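Local coordinates for protein proteolytically activated form of PPO4 Tyrosinase (Agaricus bisporus var. bisporus H97, PDB 4OUA) that catalyses the ortho-hydroxylation of monophenols and the oxidation of the resulting o-diphenols to o-quinones, the first step of melanin synthesis, at a pair of copper ions, at residues 250-253 against 254-258; 261-265 against 266-270; 279-282 against 283-287. All blocks are in the same frame, centred on the assembly; numbering follows the deposited sequence.

Contacts 1 and 3 are turns of two successive helices, 246-258 and 277-295, whose histidines meet at one copper ion; contact 2 belongs to the loop joining them. Contact 3 is fully buried and lies nearest the centre of the chain, while contacts 1 and 2 are partly buried, contact 2 with an exposed R263. H250 and H254 of contact 1 and H282 of contact 3 complete the three-histidine set, with one water shared. Contact 2 binds no metal of its own but touches contact 1 around G258 and M266. Helical backbone bonds and metal coordination dominate contacts 1 and 3, whereas in contact 2 a beta turn and van der Waals contacts take their place.

Contact 1: residues 250-253 against 254-258; sequences HDDI and HGFVG. With CU1 (copper (I) ion), chain D.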
loop_
_atom_site.group_PDB
_atom_site.type_symbol
_atom_site.label_atom_id
_atom_site.label_comp_id
_atom_site.label_asym_id
_atom_site.label_seq_id
_atom_site.Cartn_x
_atom_site.Cartn_y
_atom_site.Cartn_z
ATOM N N HIS A 250 -10.537 -5.582 2.249
ATOM C CA HIS A 250 -9.662 -4.437 2.038
ATOM C C HIS A 250 -10.440 -3.124 1.976
ATOM O O HIS A 250 -9.920 -2.066 2.334
ATOM C CB HIS A 250 -8.854 -4.642 0.752
ATOM C CG HIS A 250 -8.541 -3.374 0.022
ATOM N ND1 HIS A 250 -9.329 -2.888 -0.998
ATOM C CD2 HIS A 250 -7.519 -2.498 0.158
ATOM C CE1 HIS A 250 -8.809 -1.762 -1.454
ATOM N NE2 HIS A 250 -7.712 -1.500 -0.767
ATOM N N ASP A 251 -11.684 -3.198 1.531
ATOM C CA ASP A 251 -12.518 -2.010 1.364
ATOM C C ASP A 251 -12.900 -1.379 2.699
ATOM O O ASP A 251 -13.036 -0.160 2.796
ATOM C CB ASP A 251 -13.785 -2.351 0.578
ATOM C CG ASP A 251 -13.495 -2.744 -0.856
ATOM O OD1 ASP A 251 -12.446 -2.324 -1.389
ATOM O OD2 ASP A 251 -14.321 -3.470 -1.450
ATOM N N ASP A 252 -13.073 -2.209 3.722
ATOM C CA ASP A 252 -13.500 -1.735 5.036
ATOM C C ASP A 252 -12.515 -0.742 5.648
ATOM O O ASP A 252 -12.911 0.165 6.379
ATOM C CB ASP A 252 -13.704 -2.916 5.990
ATOM C CG ASP A 252 -14.920 -3.754 5.634
ATOM O OD1 ASP A 252 -15.274 -3.813 4.436
ATOM O OD2 ASP A 252 -15.520 -4.353 6.551
ATOM N N ILE A 253 -11.231 -0.914 5.353
ATOM C CA ILE A 253 -10.208 -0.043 5.923
ATOM C C ILE A 253 -10.228 1.338 5.276
ATOM O O ILE A 253 -9.934 2.337 5.929
ATOM C CB ILE A 253 -8.802 -0.647 5.781
ATOM C CG1 ILE A 253 -8.759 -2.047 6.397
ATOM C CG2 ILE A 253 -7.771 0.260 6.436
ATOM C CD1 ILE A 253 -9.123 -2.076 7.864
ATOM N N HIS A 254 -10.567 1.392 4.010
ATOM C CA HIS A 254 -10.701 2.670 3.318
ATOM C C HIS A 254 -11.899 3.438 3.860
ATOM O O HIS A 254 -11.866 4.662 3.972
ATOM C CB HIS A 254 -10.839 2.464 1.807
ATOM C CG HIS A 254 -9.545 2.153 1.120
ATOM N ND1 HIS A 254 -8.556 3.094 0.936
ATOM C CD2 HIS A 254 -9.081 1.006 0.569
ATOM C CE1 HIS A 254 -7.536 2.540 0.304
ATOM N NE2 HIS A 254 -7.827 1.273 0.073
ATOM N N GLY A 255 -12.967 2.717 4.190
ATOM C CA GLY A 255 -14.165 3.317 4.745
ATOM C C GLY A 255 -13.954 3.854 6.146
ATOM O O GLY A 255 -14.380 4.963 6.462
ATOM N N PHE A 256 -13.296 3.064 6.987
ATOM C CA PHE A 256 -13.044 3.453 8.371
ATOM C C PHE A 256 -12.264 4.759 8.455
ATOM O O PHE A 256 -12.558 5.616 9.285
ATOM C CB PHE A 256 -12.277 2.353 9.111
ATOM C CG PHE A 256 -13.057 1.083 9.298
ATOM C CD1 PHE A 256 -14.433 1.065 9.137
ATOM C CD2 PHE A 256 -12.414 -0.095 9.641
ATOM C CE1 PHE A 256 -15.148 -0.103 9.310
ATOM C CE2 PHE A 256 -13.124 -1.264 9.817
ATOM C CZ PHE A 256 -14.492 -1.268 9.651
ATOM N N VAL A 257 -11.270 4.903 7.587
ATOM C CA VAL A 257 -10.358 6.039 7.643
ATOM C C VAL A 257 -10.900 7.271 6.925
ATOM O O VAL A 257 -10.784 8.391 7.424
ATOM C CB VAL A 257 -8.988 5.679 7.036
ATOM C CG1 VAL A 257 -8.092 6.905 6.984
ATOM C CG2 VAL A 257 -8.331 4.562 7.831
ATOM N N GLY A 258 -11.493 7.062 5.755
ATOM C CA GLY A 258 -11.918 8.166 4.914
ATOM C C GLY A 258 -13.339 8.648 5.137
ATOM O O GLY A 258 -13.628 9.833 4.975
HETATM CU CU CU1 D . -7.138 0.244 -1.489
HETATM O O HOH W 1 -7.749 0.659 -3.635
#
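D251 and D252 accept the amides of G255 and F256 in the regular i to i+4 pattern of helix 246-258, one of the copper-bearing helices of the tyrosinase fold. The bond from G255 N to D251 O is 3.2 Å and lies in the carbonyl plane; that from F256 N to D252 O is 3.0 Å, its donor tilted 25° from the plane. V257 N reaches I253 O more weakly.

The four-residue spacing puts H250 and H254 one turn apart on the same side of the helix, the His-x3-His spacing of the second copper site (CuB) of tyrosinases. Each NE2 binds the copper ion, H250 NE2 at 2.0 Å and H254 NE2 at 2.0 Å. The metal draws these two nitrogens together, and the rings meet obliquely with their planes at 76°, H250 NE2 lying at the edge of the H254 ring. CG of H254, anti to the carbonyl carbon (chi1 -77°), helps place its NE2 on the copper beside H250 NE2. A water and H282 of helix 277-295 complete the site, and H254 probably also binds substrate. Weak second-shell bonds probably help to orient both rings: H254 ND1 meets M266 O, and H250 ND1 meets D251 OD1, while the other oxygen of that carboxylate is held by H235.

On another side of the helix, F256 packs against helix 201-224. I253 touches its ring obliquely, CD1 lying 4.2 Å from F256 CD2. Over one face of this phenyl ring sits D252 O, 3.1 Å from F256 CG.

Contact 2: residues 261-265 against 266-270; sequences AIRGH and MTHAL
H265 and H268 are the ends of a type I beta turn in the loop between helices 246-258 and 277-295, with M266 and T267 at its two central positions. M266 turns its thioether chain, bent at both later torsions, onto I277 and F278 at the start of helix 277-295, so the turn is packed against that helix.

T267 comes next and bears on residues 263-264, just before the turn: its methyl CG2 is 3.6 Å from R263 CB, the two side chains crossing at about a right angle, and 3.2 Å from G264 O.

H268 closes the turn, its N bonded to H265 O at 3.1 Å, with the donor above the carbonyl plane. The imidazole extends away from its own amide nitrogen (chi1 -161°), which carries CD2 over one face of the R263 guanidinium, H268 CD2 4.0 Å from R263 NH2; the ring comes edge first, the two planes 61° apart. An alanine in place of H268 would probably strip this guanidinium face of its imidazole edge and let the arginine end turn more freely. F183 and F271 also meet the H268 ring edge-to-face.

A269 O accepts a bond from the copper ligand H56. L270 N donates in the ring plane to H268 ND1, 3.1 Å away at an N-H...N angle of 155°.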
loop_
_atom_site.group_PDB
_atom_site.type_symbol
_atom_site.label_atom_id
_atom_site.label_comp_id
_atom_site.label_asym_id
_atom_site.label_seq_id
_atom_site.Cartn_x
_atom_site.Cartn_y
_atom_site.Cartn_z
ATOM N N ALA A 261 -18.516 12.116 8.456
ATOM C CA ALA A 261 -19.822 12.682 8.143
ATOM C C ALA A 261 -19.919 12.872 6.634
ATOM O O ALA A 261 -20.946 12.586 6.021
ATOM C CB ALA A 261 -20.032 13.995 8.870
ATOM N N ILE A 262 -18.831 13.360 6.051
ATOM C CA ILE A 262 -18.690 13.436 4.602
ATOM C C ILE A 262 -17.513 12.564 4.176
ATOM O O ILE A 262 -16.727 12.122 5.015
ATOM C CB ILE A 262 -18.478 14.886 4.118
ATOM C CG1 ILE A 262 -17.262 15.510 4.805
ATOM C CG2 ILE A 262 -19.716 15.724 4.386
ATOM C CD1 ILE A 262 -17.025 16.956 4.424
ATOM N N ARG A 263 -17.392 12.315 2.877
ATOM C CA ARG A 263 -16.350 11.426 2.375
ATOM C C ARG A 263 -14.973 12.091 2.349
ATOM O O ARG A 263 -14.802 13.176 1.789
ATOM C CB ARG A 263 -16.710 10.922 0.977
ATOM C CG ARG A 263 -18.005 10.131 0.916
ATOM C CD ARG A 263 -18.226 9.554 -0.471
ATOM N NE ARG A 263 -18.283 10.595 -1.491
ATOM C CZ ARG A 263 -18.374 10.359 -2.796
ATOM N NH1 ARG A 263 -18.415 9.112 -3.245
ATOM N NH2 ARG A 263 -18.421 11.370 -3.653
ATOM N N GLY A 264 -13.997 11.430 2.963
ATOM C CA GLY A 264 -12.621 11.892 2.940
ATOM C C GLY A 264 -11.859 11.273 1.784
ATOM O O GLY A 264 -12.458 10.681 0.887
ATOM N N HIS A 265 -10.536 11.400 1.805
ATOM C CA HIS A 265 -9.709 10.901 0.710
ATOM C C HIS A 265 -9.642 9.373 0.663
ATOM O O HIS A 265 -9.770 8.776 -0.406
ATOM C CB HIS A 265 -8.295 11.480 0.807
ATOM C CG HIS A 265 -8.216 12.938 0.478
ATOM N ND1 HIS A 265 -8.543 13.926 1.381
ATOM C CD2 HIS A 265 -7.850 13.576 -0.661
ATOM C CE1 HIS A 265 -8.380 15.108 0.816
ATOM N NE2 HIS A 265 -7.962 14.924 -0.422
ATOM N N MET A 266 -9.444 8.746 1.820
ATOM C CA MET A 266 -9.281 7.294 1.886
ATOM C C MET A 266 -10.516 6.523 1.419
ATOM O O MET A 266 -10.416 5.354 1.049
ATOM C CB MET A 266 -8.922 6.865 3.312
ATOM C CG MET A 266 -7.433 6.890 3.619
ATOM S SD MET A 266 -6.502 5.650 2.694
ATOM C CE MET A 266 -7.097 4.133 3.435
ATOM N N THR A 267 -11.676 7.170 1.437
ATOM C CA THR A 267 -12.912 6.498 1.046
ATOM C C THR A 267 -13.317 6.845 -0.384
ATOM O O THR A 267 -14.473 6.676 -0.771
ATOM C CB THR A 267 -14.071 6.850 1.995
ATOM O OG1 THR A 267 -15.224 6.071 1.651
ATOM C CG2 THR A 267 -14.411 8.330 1.897
ATOM N N HIS A 268 -12.357 7.326 -1.165
ATOM C CA HIS A 268 -12.589 7.658 -2.565
ATOM C C HIS A 268 -11.412 7.173 -3.408
ATOM O O HIS A 268 -10.291 7.652 -3.251
ATOM C CB HIS A 268 -12.790 9.165 -2.737
ATOM C CG HIS A 268 -13.472 9.544 -4.015
ATOM N ND1 HIS A 268 -12.948 9.245 -5.255
ATOM C CD2 HIS A 268 -14.633 10.201 -4.245
ATOM C CE1 HIS A 268 -13.760 9.699 -6.194
ATOM N NE2 HIS A 268 -14.790 10.284 -5.606
ATOM N N ALA A 269 -11.676 6.223 -4.299
ATOM C CA ALA A 269 -10.620 5.571 -5.071
ATOM C C ALA A 269 -9.786 6.553 -5.894
ATOM O O ALA A 269 -8.654 6.252 -6.271
ATOM C CB ALA A 269 -11.222 4.510 -5.982
ATOM N N LEU A 270 -10.344 7.728 -6.166
ATOM C CA LEU A 270 -9.656 8.721 -6.982
ATOM C C LEU A 270 -8.698 9.578 -6.160
ATOM O O LEU A 270 -7.894 10.324 -6.716
ATOM C CB LEU A 270 -10.671 9.617 -7.698
ATOM C CG LEU A 270 -11.629 8.930 -8.675
ATOM C CD1 LEU A 270 -12.600 9.938 -9.266
ATOM C CD2 LEU A 270 -10.860 8.212 -9.776
#

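Contact 3: residues 279-282 against 283-287; sequences WLHH and SNVDR. With CU1 (copper (I) ion), chain D.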
loop_
_atom_site.group_PDB
_atom_site.type_symbol
_atom_site.label_atom_id
_atom_site.label_comp_id
_atom_site.label_asym_id
_atom_site.label_seq_id
_atom_site.Cartn_x
_atom_site.Cartn_y
_atom_site.Cartn_z
ATOM N N TRP A 279 -0.398 3.400 1.973
ATOM C CA TRP A 279 0.690 2.480 1.663
ATOM C C TRP A 279 0.934 1.464 2.777
ATOM O O TRP A 279 1.316 0.323 2.511
ATOM C CB TRP A 279 1.967 3.269 1.376
ATOM C CG TRP A 279 1.781 4.293 0.303
ATOM C CD1 TRP A 279 1.613 5.636 0.471
ATOM C CD2 TRP A 279 1.722 4.053 -1.108
ATOM N NE1 TRP A 279 1.464 6.250 -0.750
ATOM C CE2 TRP A 279 1.525 5.300 -1.736
ATOM C CE3 TRP A 279 1.821 2.907 -1.904
ATOM C CZ2 TRP A 279 1.428 5.433 -3.120
ATOM C CZ3 TRP A 279 1.723 3.041 -3.278
ATOM C CH2 TRP A 279 1.529 4.294 -3.871
ATOM N N LEU A 280 0.685 1.899 4.013
ATOM C CA LEU A 280 0.805 0.995 5.150
ATOM C C LEU A 280 -0.300 -0.054 5.100
ATOM O O LEU A 280 -0.111 -1.201 5.512
ATOM C CB LEU A 280 0.750 1.767 6.471
ATOM C CG LEU A 280 2.006 2.559 6.835
ATOM C CD1 LEU A 280 2.156 3.768 5.931
ATOM C CD2 LEU A 280 1.978 2.981 8.294
ATOM N N HIS A 281 -1.470 0.392 4.534
ATOM C CA HIS A 281 -2.615 -0.488 4.347
ATOM C C HIS A 281 -2.306 -1.580 3.332
ATOM O O HIS A 281 -2.372 -2.769 3.642
ATOM C CB HIS A 281 -3.839 0.311 3.892
ATOM C CG HIS A 281 -5.063 -0.526 3.687
ATOM N ND1 HIS A 281 -6.052 -0.196 2.780
ATOM C CD2 HIS A 281 -5.463 -1.680 4.272
ATOM C CE1 HIS A 281 -7.007 -1.104 2.826
ATOM N NE2 HIS A 281 -6.671 -2.021 3.716
ATOM N N HIS A 282 -1.966 -1.163 2.118
ATOM C CA HIS A 282 -1.776 -2.094 1.014
ATOM C C HIS A 282 -0.467 -2.870 1.115
ATOM O O HIS A 282 -0.249 -3.827 0.371
ATOM C CB HIS A 282 -1.855 -1.347 -0.315
ATOM C CG HIS A 282 -3.255 -1.036 -0.740
ATOM N ND1 HIS A 282 -3.957 -1.827 -1.625
ATOM C CD2 HIS A 282 -4.093 -0.032 -0.388
ATOM C CE1 HIS A 282 -5.161 -1.318 -1.808
ATOM N NE2 HIS A 282 -5.273 -0.231 -1.065
ATOM N N SER A 283 0.432 -2.463 2.069
ATOM C CA SER A 283 1.591 -3.283 2.392
ATOM C C SER A 283 1.120 -4.498 3.176
ATOM O O SER A 283 1.664 -5.594 3.040
ATOM C CB SER A 283 2.624 -2.496 3.197
ATOM O OG SER A 283 3.655 -3.350 3.664
ATOM N N ASN A 284 0.095 -4.287 3.996
ATOM C CA ASN A 284 -0.503 -5.353 4.784
ATOM C C ASN A 284 -1.458 -6.187 3.940
ATOM O O ASN A 284 -1.598 -7.391 4.150
ATOM C CB ASN A 284 -1.232 -4.775 5.998
ATOM C CG ASN A 284 -1.803 -5.847 6.901
ATOM O OD1 ASN A 284 -1.061 -6.571 7.567
ATOM N ND2 ASN A 284 -3.127 -5.948 6.938
ATOM N N VAL A 285 -2.117 -5.534 2.987
ATOM C CA VAL A 285 -2.963 -6.235 2.031
ATOM C C VAL A 285 -2.114 -7.207 1.225
ATOM O O VAL A 285 -2.560 -8.299 0.874
ATOM C CB VAL A 285 -3.680 -5.263 1.079
ATOM C CG1 VAL A 285 -4.324 -6.020 -0.075
ATOM C CG2 VAL A 285 -4.711 -4.442 1.838
ATOM N N ASP A 286 -0.881 -6.801 0.944
ATOM C CA ASP A 286 0.049 -7.643 0.210
ATOM C C ASP A 286 0.542 -8.785 1.090
ATOM O O ASP A 286 0.830 -9.876 0.598
ATOM C CB ASP A 286 1.230 -6.820 -0.303
ATOM C CG ASP A 286 2.122 -7.604 -1.240
ATOM O OD1 ASP A 286 1.832 -7.626 -2.454
ATOM O OD2 ASP A 286 3.112 -8.199 -0.764
ATOM N N ARG A 287 0.634 -8.528 2.391
ATOM C CA ARG A 287 1.056 -9.551 3.340
ATOM C C ARG A 287 0.006 -10.649 3.435
ATOM O O ARG A 287 0.331 -11.822 3.614
ATOM C CB ARG A 287 1.311 -8.947 4.721
ATOM C CG ARG A 287 1.927 -9.922 5.712
ATOM C CD ARG A 287 2.222 -9.254 7.043
ATOM N NE ARG A 287 1.006 -9.027 7.815
ATOM C CZ ARG A 287 0.618 -9.786 8.834
ATOM N NH1 ARG A 287 1.357 -10.820 9.211
ATOM N NH2 ARG A 287 -0.504 -9.508 9.480
HETATM CU CU CU1 D . -7.138 0.244 -1.489
HETATM O O HOH W 1 -7.749 0.659 -3.635
#
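W279, H281 and H282 each accept a backbone amide four residues on, S283 N to W279 O at 3.0 Å, V285 N to H281 O at 2.9 Å and D286 N to H282 O at 3.1 Å, while N284 N is shared weakly between L280 O and H281 O. These turns belong to helix 277-295, which runs through the buried middle of the tyrosinase di-copper domain and supplies the third histidine of the copper site.

That ligand is H282, whose NE2 binds the copper at 2.0 Å beside H250 and H254 of helix 246-258 and a water. Its ring approaches V285 CB obliquely, nearly one turn on.

The adjacent H281 is not a ligand of this copper. CG anti to the backbone nitrogen (chi1 -180°) brings the H281 ring back beside V285, whose CG2 lies over one face in a CH-pi contact, 3.9 Å from the ring centroid and 27° off the normal. Of the ring atoms, H281 NE2 is nearest to V285 CG2, at 3.6 Å. V285 also touches H250, and H281 touches I253, so H281 and V285 lie where helices 277-295 and 246-258 touch.

Farther round the helix, S283 OG bonds to Q128 O, and D286 takes a salt bridge from R91 and hydrogen bonds with Y349 and Y351. R287, paired with D132 and D353 through its terminal nitrogens, uses NE on N284 OD1, 3.2 Å away and in the guanidinium plane.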